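Local atomic coordinates of molybdate-binding protein MolA (Haemophilus influenzae, PDB entry 3PSH), a protein that binds molybdate and tungstate in the periplasm, but not sulfate or phosphate, and serves the MolBC ABC transporter as the solute-binding subunit for low-affinity molybdate import. Residues R168-L171 against A172-G176; Y298-R301 against F302-V305; D177-A180 against D181-V184; T202-M205 against M206-G210. All blocks are in the same frame, centred on the assembly; numbering follows the deposited sequence. Where two conformers were deposited one is given.

Interaction 1: residues R168-L171 against A172-G176; sequences RKLL and ADRLG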
ATOM      1  N   ARG A 168      -5.686  12.401  10.287  1.00 13.47           N
ATOM      2  CA  ARG A 168      -6.796  12.567   9.344  1.00 12.81           C
ATOM      3  C   ARG A 168      -7.640  13.817   9.746  1.00 14.63           C
ATOM      4  O   ARG A 168      -8.052  14.589   8.854  1.00 16.85           O
ATOM      5  CB  ARG A 168      -7.693  11.306   9.405  1.00 16.56           C
ATOM      6  CG  ARG A 168      -7.125  10.266   8.468  1.00 13.07           C
ATOM      7  CD  ARG A 168      -7.635  10.535   7.049  1.00 15.14           C
ATOM      8  NE  ARG A 168      -7.068   9.738   5.906  1.00 12.83           N
ATOM      9  CZ  ARG A 168      -7.644   8.587   5.480  1.00 14.01           C
ATOM     10  NH1 ARG A 168      -8.718   8.099   6.124  1.00 16.15           N
ATOM     11  NH2 ARG A 168      -7.202   7.979   4.420  1.00 14.86           N
ATOM     12  N   LYS A 169      -7.802  14.031  11.041  1.00 14.64           N
ATOM     13  CA  LYS A 169      -8.582  15.219  11.504  1.00 15.16           C
ATOM     14  C   LYS A 169      -7.939  16.565  11.107  1.00 15.39           C
ATOM     15  O   LYS A 169      -8.663  17.424  10.542  1.00 15.97           O
ATOM     16  CB  LYS A 169      -8.986  15.144  12.973  1.00 16.57           C
ATOM     17  CG  LYS A 169      -9.736  16.394  13.444  1.00 19.66           C
ATOM     18  CD  LYS A 169      -9.733  16.517  15.014  1.00 30.82           C
ATOM     19  CE  LYS A 169     -10.014  17.967  15.559  1.00 31.78           C
ATOM     20  NZ  LYS A 169     -11.044  18.660  14.710  1.00 30.23           N
ATOM     21  N   LEU A 170      -6.631  16.676  11.309  1.00 16.08           N
ATOM     22  CA  LEU A 170      -5.872  17.823  10.866  1.00 16.64           C
ATOM     23  C   LEU A 170      -6.153  18.125   9.392  1.00 13.85           C
ATOM     24  O   LEU A 170      -6.491  19.262   8.980  1.00 15.88           O
ATOM     25  CB  LEU A 170      -4.367  17.564  11.122  1.00 15.28           C
ATOM     26  CG  LEU A 170      -3.430  18.603  10.474  1.00 14.75           C
ATOM     27  CD1 LEU A 170      -3.503  19.936  11.321  1.00 16.22           C
ATOM     28  CD2 LEU A 170      -2.006  18.084  10.506  1.00 18.09           C
ATOM     29  N   LEU A 171      -6.007  17.101   8.526  1.00 14.64           N
ATOM     30  CA  LEU A 171      -6.218  17.378   7.086  1.00 14.01           C
ATOM     31  C   LEU A 171      -7.681  17.707   6.789  1.00 15.40           C
ATOM     32  O   LEU A 171      -7.898  18.541   5.934  1.00 16.30           O
ATOM     33  CB  LEU A 171      -5.805  16.165   6.239  1.00 12.45           C
ATOM     34  CG  LEU A 171      -4.307  15.768   6.453  1.00 14.04           C
ATOM     35  CD1 LEU A 171      -3.995  14.634   5.520  1.00 14.60           C
ATOM     36  CD2 LEU A 171      -3.281  16.927   6.283  1.00 19.35           C
ATOM     37  N   ALA A 172      -8.655  17.024   7.436  1.00 14.29           N
ATOM     38  CA  ALA A 172     -10.064  17.334   7.169  1.00 16.92           C
ATOM     39  C   ALA A 172     -10.349  18.816   7.513  1.00 17.40           C
ATOM     40  O   ALA A 172     -11.059  19.529   6.767  1.00 18.45           O
ATOM     41  CB  ALA A 172     -10.968  16.362   7.980  1.00 15.26           C
ATOM     42  N   ASP A 173      -9.743  19.253   8.593  1.00 18.03           N
ATOM     43  CA  ASP A 173      -9.979  20.627   9.157  1.00 16.51           C
ATOM     44  C   ASP A 173      -9.277  21.664   8.261  1.00 16.90           C
ATOM     45  O   ASP A 173      -9.894  22.668   7.874  1.00 19.61           O
ATOM     46  CB  ASP A 173      -9.397  20.719  10.578  1.00 16.26           C
ATOM     47  CG  ASP A 173     -10.301  20.056  11.636  1.00 21.89           C
ATOM     48  OD1 ASP A 173     -11.464  19.723  11.344  1.00 26.37           O
ATOM     49  OD2 ASP A 173      -9.826  19.913  12.742  1.00 23.47           O
ATOM     50  N   ARG A 174      -8.032  21.394   7.895  1.00 15.90           N
ATOM     51  CA  ARG A 174      -7.223  22.436   7.153  1.00 15.50           C
ATOM     52  C   ARG A 174      -7.583  22.531   5.707  1.00 14.10           C
ATOM     53  O   ARG A 174      -7.268  23.522   5.062  1.00 16.43           O
ATOM     54  CB  ARG A 174      -5.706  22.186   7.293  1.00 16.78           C
ATOM     55  CG  ARG A 174      -5.216  22.032   8.794  1.00 21.99           C
ATOM     56  CD  ARG A 174      -4.788  23.456   9.283  1.00 20.69           C
ATOM     57  NE  ARG A 174      -4.310  23.423  10.647  1.00 20.16           N
ATOM     58  CZ  ARG A 174      -3.026  23.516  11.041  1.00 16.06           C
ATOM     59  NH1 ARG A 174      -2.033  23.600  10.154  1.00 12.81           N
ATOM     60  NH2 ARG A 174      -2.731  23.484  12.309  1.00 22.26           N
ATOM     61  N   LEU A 175      -8.264  21.508   5.137  1.00 13.76           N
ATOM     62  CA  LEU A 175      -8.506  21.476   3.707  1.00 14.45           C
ATOM     63  C   LEU A 175     -10.021  21.359   3.430  1.00 15.69           C
ATOM     64  O   LEU A 175     -10.423  21.278   2.303  1.00 16.48           O
ATOM     65  CB  LEU A 175      -7.785  20.295   2.961  1.00 13.37           C
ATOM     66  CG  LEU A 175      -6.261  20.359   3.184  1.00 19.13           C
ATOM     67  CD1 LEU A 175      -5.533  19.111   2.504  1.00 16.05           C
ATOM     68  CD2 LEU A 175      -5.757  21.653   2.618  1.00 18.81           C
ATOM     69  N   GLY A 176     -10.805  21.505   4.482  1.00 16.80           N
ATOM     70  CA  GLY A 176     -12.297  21.471   4.387  1.00 19.17           C
ATOM     71  C   GLY A 176     -13.012  22.467   3.493  1.00 20.73           C
ATOM     72  O   GLY A 176     -14.195  22.204   3.115  1.00 19.46           O
TER
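One face of the Arg-174 guanidinium is covered by a methyl group: Leu-170 CD1 stands over the centre of the plane, 3.6 Å from Arg-174 CZ. At the rim of the same flat group, Arg-174 NH2 forms a salt bridge with Asp-304, so the apolar contact is made to the face while a charge is met by an N-H. The Arg-174 chain folds back at its second torsion (chi2 -92°), which brings NE and CZ over the leucine one turn earlier. The Asp-173 carboxylate is a second flat group. Its OD2 accepts from Lys-169 NZ at 2.6 Å through the syn lone pair, a short salt bridge on the exposed side. With CG anti to the backbone N (chi1 178°), the lysine chain sets out beside the carbonyl carbon, toward the next turn, and the bend at chi4 swings NZ in to OD2. Both pairs are i to i+4 contacts on helix 168-175, in which Ala-172 N, Asp-173 N and Arg-174 N donate to the carbonyls four residues back. Arg-174 N to Leu-170 O, for instance, measures 2.8 Å. The bond from Leu-175 N to Leu-171 O is weak, 3.1 Å and bent. Ala-172 suits its exposed helical site, with high helix propensity and a methyl that costs little in water, whereas Leu-171 and Leu-175 are buried and lie on Ala-294 of helix 283-297. Arg-168 turns away from the following turn, and its guanidinium is held by Glu-290 and Asn-137, tying the start of the helix to helices 283-297 and 132-151.

Interaction 2: residues Y298-R301 against F302-V305; sequences YPQR and FQDV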
ATOM      1  N   TYR A 298      -0.280  22.497  -0.314  1.00 12.66           N
ATOM      2  CA  TYR A 298      -0.763  23.688   0.433  1.00 13.41           C
ATOM      3  C   TYR A 298       0.206  24.053   1.472  1.00 13.62           C
ATOM      4  O   TYR A 298      -0.130  24.081   2.652  1.00 13.43           O
ATOM      5  CB  TYR A 298      -2.130  23.427   1.075  1.00 10.97           C
ATOM      6  CG  TYR A 298      -3.211  22.972   0.062  1.00 11.29           C
ATOM      7  CD1 TYR A 298      -4.119  23.906  -0.510  1.00 11.24           C
ATOM      8  CD2 TYR A 298      -3.275  21.621  -0.362  1.00 12.75           C
ATOM      9  CE1 TYR A 298      -5.086  23.446  -1.442  1.00 12.63           C
ATOM     10  CE2 TYR A 298      -4.248  21.196  -1.262  1.00 11.86           C
ATOM     11  CZ  TYR A 298      -5.143  22.142  -1.843  1.00 12.36           C
ATOM     12  OH  TYR A 298      -6.123  21.866  -2.792  1.00 16.48           O
ATOM     13  N   PRO A 299       1.461  24.425   1.048  1.00 15.36           N
ATOM     14  CA  PRO A 299       2.493  24.678   2.112  1.00 15.77           C
ATOM     15  C   PRO A 299       2.084  25.776   3.139  1.00 14.61           C
ATOM     16  O   PRO A 299       2.404  25.658   4.315  1.00 15.07           O
ATOM     17  CB  PRO A 299       3.688  25.130   1.329  1.00 15.19           C
ATOM     18  CG  PRO A 299       3.095  25.673  -0.079  1.00 15.08           C
ATOM     19  CD  PRO A 299       1.981  24.628  -0.315  1.00 15.67           C
ATOM     20  N   GLN A 300       1.321  26.780   2.686  1.00 14.42           N
ATOM     21  CA  GLN A 300       1.011  27.914   3.574  1.00 17.31           C
ATOM     22  C   GLN A 300      -0.047  27.559   4.569  1.00 15.17           C
ATOM     23  O   GLN A 300      -0.382  28.400   5.406  1.00 17.75           O
ATOM     24  CB  GLN A 300       0.521  29.086   2.697  1.00 18.61           C
ATOM     25  CG  GLN A 300       1.638  29.595   1.719  1.00 20.84           C
ATOM     26  CD  GLN A 300       3.036  29.565   2.388  1.00 31.40           C
ATOM     27  OE1 GLN A 300       3.220  29.915   3.591  1.00 21.65           O
ATOM     28  NE2 GLN A 300       4.058  29.062   1.600  1.00 34.43           N
ATOM     29  N   ARG A 301      -0.591  26.308   4.480  1.00 14.28           N
ATOM     30  CA  ARG A 301      -1.622  25.917   5.478  1.00 15.48           C
ATOM     31  C   ARG A 301      -1.051  24.998   6.521  1.00 14.41           C
ATOM     32  O   ARG A 301      -1.800  24.657   7.457  1.00 16.85           O
ATOM     33  CB  ARG A 301      -2.867  25.229   4.908  1.00 16.95           C
ATOM     34  CG  ARG A 301      -3.659  26.063   3.933  1.00 16.17           C
ATOM     35  CD  ARG A 301      -4.857  25.227   3.292  1.00 16.49           C
ATOM     36  NE  ARG A 301      -5.559  26.123   2.379  1.00 17.80           N
ATOM     37  CZ  ARG A 301      -6.897  26.129   2.228  1.00 18.83           C
ATOM     38  NH1 ARG A 301      -7.635  25.317   2.941  1.00 15.56           N
ATOM     39  NH2 ARG A 301      -7.547  26.992   1.428  1.00 21.72           N
ATOM     40  N   PHE A 302       0.258  24.629   6.380  1.00 15.36           N
ATOM     41  CA  PHE A 302       0.846  23.608   7.219  1.00 15.41           C
ATOM     42  C   PHE A 302       2.218  23.987   7.812  1.00 16.43           C
ATOM     43  O   PHE A 302       3.005  23.124   8.112  1.00 15.38           O
ATOM     44  CB  PHE A 302       0.918  22.256   6.440  1.00 16.38           C
ATOM     45  CG  PHE A 302      -0.443  21.705   6.146  1.00 16.76           C
ATOM     46  CD1 PHE A 302      -1.219  21.082   7.167  1.00 15.64           C
ATOM     47  CD2 PHE A 302      -0.995  21.861   4.835  1.00 15.00           C
ATOM     48  CE1 PHE A 302      -2.546  20.569   6.858  1.00 14.59           C
ATOM     49  CE2 PHE A 302      -2.319  21.345   4.522  1.00 12.64           C
ATOM     50  CZ  PHE A 302      -3.092  20.681   5.575  1.00 18.48           C
ATOM     51  N   GLN A 303       2.526  25.283   7.910  1.00 15.82           N
ATOM     52  CA  GLN A 303       3.879  25.646   8.365  1.00 17.05           C
ATOM     53  C   GLN A 303       4.245  25.272   9.753  1.00 17.76           C
ATOM     54  O   GLN A 303       5.422  25.036  10.034  1.00 20.65           O
ATOM     55  CB  GLN A 303       4.048  27.188   8.095  1.00 15.71           C
ATOM     56  CG  GLN A 303       4.120  27.591   6.595  1.00 16.79           C
ATOM     57  CD  GLN A 303       5.316  27.068   5.842  1.00 21.32           C
ATOM     58  OE1 GLN A 303       6.387  26.794   6.420  1.00 29.79           O
ATOM     59  NE2 GLN A 303       5.211  27.066   4.549  1.00 28.21           N
ATOM     60  N   ASP A 304       3.220  25.117  10.590  1.00 18.24           N
ATOM     61  CA  ASP A 304       3.347  24.645  11.951  1.00 17.60           C
ATOM     62  C   ASP A 304       3.512  23.142  12.043  1.00 19.72           C
ATOM     63  O   ASP A 304       3.707  22.636  13.150  1.00 20.37           O
ATOM     64  CB  ASP A 304       2.123  24.923  12.896  1.00 18.78           C
ATOM     65  CG  ASP A 304       0.789  24.427  12.308  1.00 18.97           C
ATOM     66  OD1 ASP A 304       0.627  24.670  11.065  1.00 19.01           O
ATOM     67  OD2 ASP A 304      -0.108  23.958  13.033  1.00 23.52           O
ATOM     68  N   VAL A 305       3.273  22.434  10.942  1.00 18.15           N
ATOM     69  CA  VAL A 305       3.285  20.931  11.019  1.00 19.30           C
ATOM     70  C   VAL A 305       4.692  20.459  10.738  1.00 17.82           C
ATOM     71  O   VAL A 305       5.171  20.548   9.610  1.00 21.32           O
ATOM     72  CB  VAL A 305       2.291  20.344   9.999  1.00 19.83           C
ATOM     73  CG1 VAL A 305       2.387  18.837   9.978  1.00 22.72           C
ATOM     74  CG2 VAL A 305       0.863  20.780  10.436  1.00 21.68           C
TER
HETATM   75  O   HOH W   1       0.838  27.560   7.859  1.00 16.48           O
HETATM   76  O   HOH W   2      -1.054  26.500   9.959  0.50 10.45           O
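Phe-302 presents its ring to the preceding turn. Arg-301 CB lies over the ring in an off-centre CH-pi contact, 4.3 Å from the centroid and 29° off the normal, while the carbonyl oxygen of Tyr-298 comes to the ring edge, 3.2 Å from Phe-302 CD2. Arg-301 O also lies over a face. The slightly positive C-H edge of the ring suits a carbonyl oxygen, and phenylalanine suits this buried place, packed against Leu-171 and Ala-294. Tyr-298 CB touches Phe-302 CE2, but the tyrosine ring runs off to hydrogen-bond Gly-210 through its hydroxyl. Arg-301 likewise leads its extended chain away, to a salt bridge with Asp-177. On the exposed side, Gln-300 and Gln-303 lie side by side and point the same way, their amide planes 17° apart; both chains bend at chi2, and Gln-300 OE1 stands 3.6 Å from Gln-303 NE2. Two waters bridge the segments: one joins backbone Gln-300 O to Gln-303 N, the other donates to Arg-301 O and, at 2.7 Å, to Asp-304 OD1, while Asp-304 OD2 forms a salt bridge with Arg-174. Phe-302 N donates to Pro-299 O at 3.2 Å. Proline fits the start of the 3-10 segment 299-301, its restricted phi matching the -58° found here. That single 3-10 turn runs into a type I beta turn, Phe-302 to Val-305, together forming the tight connection between helices 283-297 and 307-319.

Interaction 3: residues D177-A180 against D181-V184; sequences DVSA and DKRV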
ATOM      1  N   ASP A 177     -12.327  23.592   3.181  1.00 19.42           N
ATOM      2  CA  ASP A 177     -12.841  24.616   2.208  1.00 19.80           C
ATOM      3  C   ASP A 177     -12.358  24.477   0.784  1.00 19.32           C
ATOM      4  O   ASP A 177     -12.669  25.315  -0.087  1.00 19.79           O
ATOM      5  CB  ASP A 177     -12.437  26.013   2.674  1.00 20.69           C
ATOM      6  CG  ASP A 177     -10.914  26.192   2.653  1.00 20.71           C
ATOM      7  OD1 ASP A 177     -10.205  25.325   3.184  1.00 25.40           O
ATOM      8  OD2 ASP A 177     -10.475  27.196   2.142  1.00 30.39           O
ATOM      9  N   VAL A 178     -11.621  23.412   0.475  1.00 17.45           N
ATOM     10  CA  VAL A 178     -11.230  23.226  -0.902  1.00 17.98           C
ATOM     11  C   VAL A 178     -12.350  22.696  -1.802  1.00 18.91           C
ATOM     12  O   VAL A 178     -12.717  21.510  -1.764  1.00 18.84           O
ATOM     13  CB  VAL A 178      -9.971  22.346  -1.006  1.00 17.35           C
ATOM     14  CG1 VAL A 178      -9.544  22.207  -2.441  1.00 15.87           C
ATOM     15  CG2 VAL A 178      -8.849  23.002  -0.189  1.00 19.37           C
ATOM     16  N   SER A 179     -12.792  23.584  -2.697  1.00 17.13           N
ATOM     17  CA  SER A 179     -13.881  23.246  -3.545  1.00 17.41           C
ATOM     18  C   SER A 179     -13.478  22.311  -4.688  1.00 16.50           C
ATOM     19  O   SER A 179     -12.276  22.221  -5.050  1.00 16.18           O
ATOM     20  CB  SER A 179     -14.541  24.488  -4.159  1.00 18.06           C
ATOM     21  OG  SER A 179     -13.652  25.198  -5.043  1.00 24.17           O
ATOM     22  N   ALA A 180     -14.487  21.629  -5.262  1.00 17.06           N
ATOM     23  CA  ALA A 180     -14.157  20.709  -6.349  1.00 16.92           C
ATOM     24  C   ALA A 180     -13.479  21.383  -7.509  1.00 16.05           C
ATOM     25  O   ALA A 180     -12.721  20.708  -8.246  1.00 17.70           O
ATOM     26  CB  ALA A 180     -15.399  19.862  -6.843  1.00 16.68           C
ATOM     27  N   ASP A 181     -13.825  22.641  -7.814  1.00 17.56           N
ATOM     28  CA  ASP A 181     -13.176  23.211  -8.993  0.50 17.07           C
ATOM     29  C   ASP A 181     -11.663  23.569  -8.697  1.00 17.59           C
ATOM     30  O   ASP A 181     -10.886  23.690  -9.653  1.00 21.01           O
ATOM     31  CB  ASP A 181     -14.023  24.378  -9.503  0.50 18.06           C
ATOM     32  CG  ASP A 181     -13.355  25.148 -10.650  0.50 18.99           C
ATOM     33  OD1 ASP A 181     -13.486  24.718 -11.808  0.50 26.04           O
ATOM     34  OD2 ASP A 181     -12.618  26.103 -10.342  0.50 21.63           O
ATOM     35  N   LYS A 182     -11.292  23.674  -7.429  1.00 17.10           N
ATOM     36  CA  LYS A 182      -9.924  24.060  -6.997  1.00 17.94           C
ATOM     37  C   LYS A 182      -9.054  22.904  -6.639  1.00 17.75           C
ATOM     38  O   LYS A 182      -7.828  23.031  -6.638  1.00 16.19           O
ATOM     39  CB  LYS A 182      -9.939  24.999  -5.775  1.00 16.85           C
ATOM     40  CG  LYS A 182     -10.633  26.453  -5.983  1.00 19.24           C
ATOM     41  CD  LYS A 182      -9.905  27.270  -7.062  1.00 30.50           C
ATOM     42  CE  LYS A 182     -10.316  28.802  -6.994  1.00 36.44           C
ATOM     43  NZ  LYS A 182      -9.985  29.377  -5.648  1.00 40.51           N
ATOM     44  N   ARG A 183      -9.652  21.798  -6.255  1.00 15.94           N
ATOM     45  CA  ARG A 183      -8.833  20.599  -5.974  1.00 15.57           C
ATOM     46  C   ARG A 183      -7.814  20.359  -7.060  1.00 15.17           C
ATOM     47  O   ARG A 183      -8.124  20.394  -8.289  1.00 15.50           O
ATOM     48  CB  ARG A 183      -9.865  19.453  -5.809  1.00 16.05           C
ATOM     49  CG  ARG A 183      -9.460  18.225  -5.176  1.00 19.88           C
ATOM     50  CD  ARG A 183     -10.790  17.323  -5.093  1.00 15.09           C
ATOM     51  NE  ARG A 183     -11.546  17.553  -3.833  1.00 14.00           N
ATOM     52  CZ  ARG A 183     -11.084  17.132  -2.630  1.00 13.99           C
ATOM     53  NH1 ARG A 183      -9.902  16.482  -2.547  1.00 13.92           N
ATOM     54  NH2 ARG A 183     -11.729  17.349  -1.454  1.00 16.65           N
ATOM     55  N   VAL A 184      -6.593  19.984  -6.637  1.00 15.20           N
ATOM     56  CA  VAL A 184      -5.402  19.935  -7.557  1.00 15.86           C
ATOM     57  C   VAL A 184      -5.484  18.651  -8.392  1.00 16.32           C
ATOM     58  O   VAL A 184      -5.626  17.532  -7.805  1.00 16.76           O
ATOM     59  CB  VAL A 184      -4.074  19.969  -6.734  1.00 14.51           C
ATOM     60  CG1 VAL A 184      -2.901  19.786  -7.752  1.00 15.86           C
ATOM     61  CG2 VAL A 184      -3.950  21.249  -5.948  1.00 14.05           C
TER
HETATM   62  O   HOH W   3     -13.610  19.385  -3.405  1.00 17.02           O
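The carbonyl oxygen of Ser-179 takes two N-H groups at once. Arg-183 N, 2.9 Å from Ser-179 O, approaches almost in line with the carbonyl bond, whereas Lys-182 N, at 3.0 Å, comes from above the carbonyl plane. Beside this pair, Ser-179 OG touches Lys-182 CG at 3.4 Å; chi1 of 65° sets the hydroxyl between the serine's own N and carbonyl carbon, on the side of the lysine. Val-178 covers the closing end of the turn, its CG1 lying 3.8 Å from Arg-183 N, and a branched apolar residue suits this partly covered spot because Tyr-298 and Arg-301 pack on it. Further out, a water joins the two segments: it donates to Val-178 O and accepts from Arg-183 NE, 2.8 Å away, in the plane of the guanidinium. The Arg-183 chain bends at chi3 (-90°), which turns the group back toward that water, while NH1 bonds to the carbonyls of Ala-211 and Glu-207. The charges of Asp-181 and Lys-182 suit exposure; the small methyl of Ala-180 is merely tolerated. This alpha turn, with Ser-179 O taking the i+3 and i+4 N-H groups, redirects the chain from helix 168-175 into strand 184-188 of a parallel sheet.

Interaction 4: residues T202-M205 against M206-G210; sequences TGLM and MEHAG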
ATOM      1  N   THR A 202      -4.857   5.027  -3.988  1.00 12.04           N
ATOM      2  CA  THR A 202      -4.210   6.154  -4.724  1.00 10.59           C
ATOM      3  C   THR A 202      -5.133   7.408  -4.716  1.00 12.20           C
ATOM      4  O   THR A 202      -4.722   8.501  -4.240  1.00 15.09           O
ATOM      5  CB  THR A 202      -3.875   5.728  -6.152  1.00 12.73           C
ATOM      6  OG1 THR A 202      -3.142   4.454  -6.158  1.00 14.91           O
ATOM      7  CG2 THR A 202      -3.033   6.828  -6.835  1.00 14.41           C
ATOM      8  N   GLY A 203      -6.374   7.253  -5.206  1.00 13.76           N
ATOM      9  CA  GLY A 203      -7.253   8.472  -5.384  1.00 13.70           C
ATOM     10  C   GLY A 203      -7.674   8.999  -3.997  1.00 13.25           C
ATOM     11  O   GLY A 203      -8.015  10.172  -3.851  1.00 10.51           O
ATOM     12  N   LEU A 204      -7.752   8.115  -2.963  1.00 11.68           N
ATOM     13  CA  LEU A 204      -8.120   8.499  -1.592  1.00 13.62           C
ATOM     14  C   LEU A 204      -7.019   9.329  -0.995  1.00 12.08           C
ATOM     15  O   LEU A 204      -7.251  10.346  -0.324  1.00 12.16           O
ATOM     16  CB  LEU A 204      -8.417   7.295  -0.675  1.00 12.12           C
ATOM     17  CG  LEU A 204      -9.839   6.701  -1.030  1.00 13.24           C
ATOM     18  CD1 LEU A 204      -9.912   5.334  -0.493  1.00 13.94           C
ATOM     19  CD2 LEU A 204     -10.872   7.553  -0.335  1.00 13.92           C
ATOM     20  N   MET A 205      -5.775   8.916  -1.243  1.00 11.30           N
ATOM     21  CA  MET A 205      -4.645   9.732  -0.691  1.00 11.75           C
ATOM     22  C   MET A 205      -4.676  11.131  -1.292  1.00 11.96           C
ATOM     23  O   MET A 205      -4.555  12.095  -0.549  1.00 14.39           O
ATOM     24  CB  MET A 205      -3.277   9.116  -0.984  1.00 14.31           C
ATOM     25  CG  MET A 205      -2.088   9.937  -0.407  1.00 17.97           C
ATOM     26  SD  MET A 205      -0.526   8.997  -0.880  1.00 19.14           S
ATOM     27  CE  MET A 205      -0.377   9.392  -2.604  1.00 30.89           C
ATOM     28  N   MET A 206      -4.980  11.174  -2.585  1.00 11.14           N
ATOM     29  CA  MET A 206      -5.083  12.470  -3.281  1.00 10.87           C
ATOM     30  C   MET A 206      -6.274  13.250  -2.685  1.00 12.63           C
ATOM     31  O   MET A 206      -6.104  14.425  -2.235  1.00 13.44           O
ATOM     32  CB  MET A 206      -5.286  12.218  -4.745  1.00 11.69           C
ATOM     33  CG  MET A 206      -3.987  11.620  -5.331  1.00 14.93           C
ATOM     34  SD  MET A 206      -4.222  11.413  -7.076  1.00 18.60           S
ATOM     35  CE  MET A 206      -2.640  10.687  -7.694  1.00 16.85           C
ATOM     36  N   GLU A 207      -7.409  12.611  -2.452  1.00 13.22           N
ATOM     37  CA  GLU A 207      -8.580  13.401  -1.932  1.00 13.31           C
ATOM     38  C   GLU A 207      -8.324  13.997  -0.570  1.00 11.83           C
ATOM     39  O   GLU A 207      -8.685  15.175  -0.264  1.00 13.09           O
ATOM     40  CB  GLU A 207      -9.799  12.477  -1.831  1.00 11.82           C
ATOM     41  CG  GLU A 207     -10.387  12.212  -3.186  1.00 11.68           C
ATOM     42  CD  GLU A 207     -11.509  11.110  -3.125  1.00 11.24           C
ATOM     43  OE1 GLU A 207     -11.863  10.731  -1.969  1.00 16.04           O
ATOM     44  OE2 GLU A 207     -12.014  10.764  -4.186  1.00 15.78           O
ATOM     45  N   HIS A 208      -7.695  13.227   0.314  1.00 11.34           N
ATOM     46  CA  HIS A 208      -7.464  13.672   1.687  1.00 13.48           C
ATOM     47  C   HIS A 208      -6.444  14.827   1.768  1.00 13.02           C
ATOM     48  O   HIS A 208      -6.401  15.548   2.728  1.00 14.33           O
ATOM     49  CB  HIS A 208      -7.011  12.508   2.545  1.00 13.80           C
ATOM     50  CG  HIS A 208      -8.139  11.582   2.901  1.00 16.06           C
ATOM     51  ND1 HIS A 208      -8.970  11.771   4.001  1.00 18.78           N
ATOM     52  CD2 HIS A 208      -8.542  10.423   2.306  1.00 14.82           C
ATOM     53  CE1 HIS A 208      -9.864  10.776   4.047  1.00 18.72           C
ATOM     54  NE2 HIS A 208      -9.643   9.969   3.018  1.00 14.32           N
ATOM     55  N   ALA A 209      -5.621  14.947   0.731  1.00 11.55           N
ATOM     56  CA  ALA A 209      -4.652  16.041   0.723  1.00 11.28           C
ATOM     57  C   ALA A 209      -5.075  17.148  -0.259  1.00 14.00           C
ATOM     58  O   ALA A 209      -4.261  17.903  -0.782  1.00 14.79           O
ATOM     59  CB  ALA A 209      -3.224  15.475   0.376  1.00 14.42           C
ATOM     60  N   GLY A 210      -6.377  17.213  -0.578  1.00 13.19           N
ATOM     61  CA  GLY A 210      -6.848  18.401  -1.389  1.00 13.57           C
ATOM     62  C   GLY A 210      -6.577  18.316  -2.875  1.00 14.30           C
ATOM     63  O   GLY A 210      -6.469  19.378  -3.574  1.00 14.33           O
TER
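Met-206 reaches back along its helix to Thr-202. Its CB lies 3.5 Å from Gly-203 O, and CG comes within 3.4 Å of Thr-202 O, the carbonyl that also accepts the Met-206 N-H. SD passes that oxygen at 4.1 Å, and at the tip CE meets Thr-202 CG2 at 4.0 Å. Beyond CG the chain is fully extended (chi2 -177°, chi3 -180°), laying the flexible, unbranched methionine alongside the threonine, which points the same way. Thr-202 turns its methyl to this contact and its hydroxyl to Ala-277 O, so one residue serves an apolar and a polar neighbour. On another side of the helix, Leu-204 O lies near the plane of the His-208 ring, 2.9 Å from His-208 CD2, while it accepts the His-208 N-H at 3.0 Å. His-208 NE2 hydrogen-bonds Asp-133. The helix closes in a Schellman motif whose C-prime residue is Gly-210, with a positive phi (80°) that glycine adopts easily. Helix 201-208 thus lies with Met-206 and Thr-202 against strand 184-188, Leu-204 and Glu-207 against helix 132-151, and Met-205, His-208 and Ala-209 against helix 283-297.

Overall arrangement
The four contacts form a connected patch at one side of the protein, with centres 12 to 17 Å apart. Interactions 1 and 3 adjoin in sequence. Salt bridges tie interaction 2 to both: Asp-304 OD2 meets Arg-174 NH2 at 2.8 Å, and Arg-301 NH1 meets Asp-177 OD1 at 2.6 Å. Interaction 4 joins through Gly-210 O, 2.6 Å from Tyr-298 OH and 3.1 Å from Val-184 N. It lies nearest the ligand of the four: the side chain of Thr-202 is about 6 Å from molybdate and about 3 Å from that of Tyr-196, a molybdate-binding residue. The Arg-168 side chain is about 14 Å from the ion; interactions 2 and 3 lie away from the site.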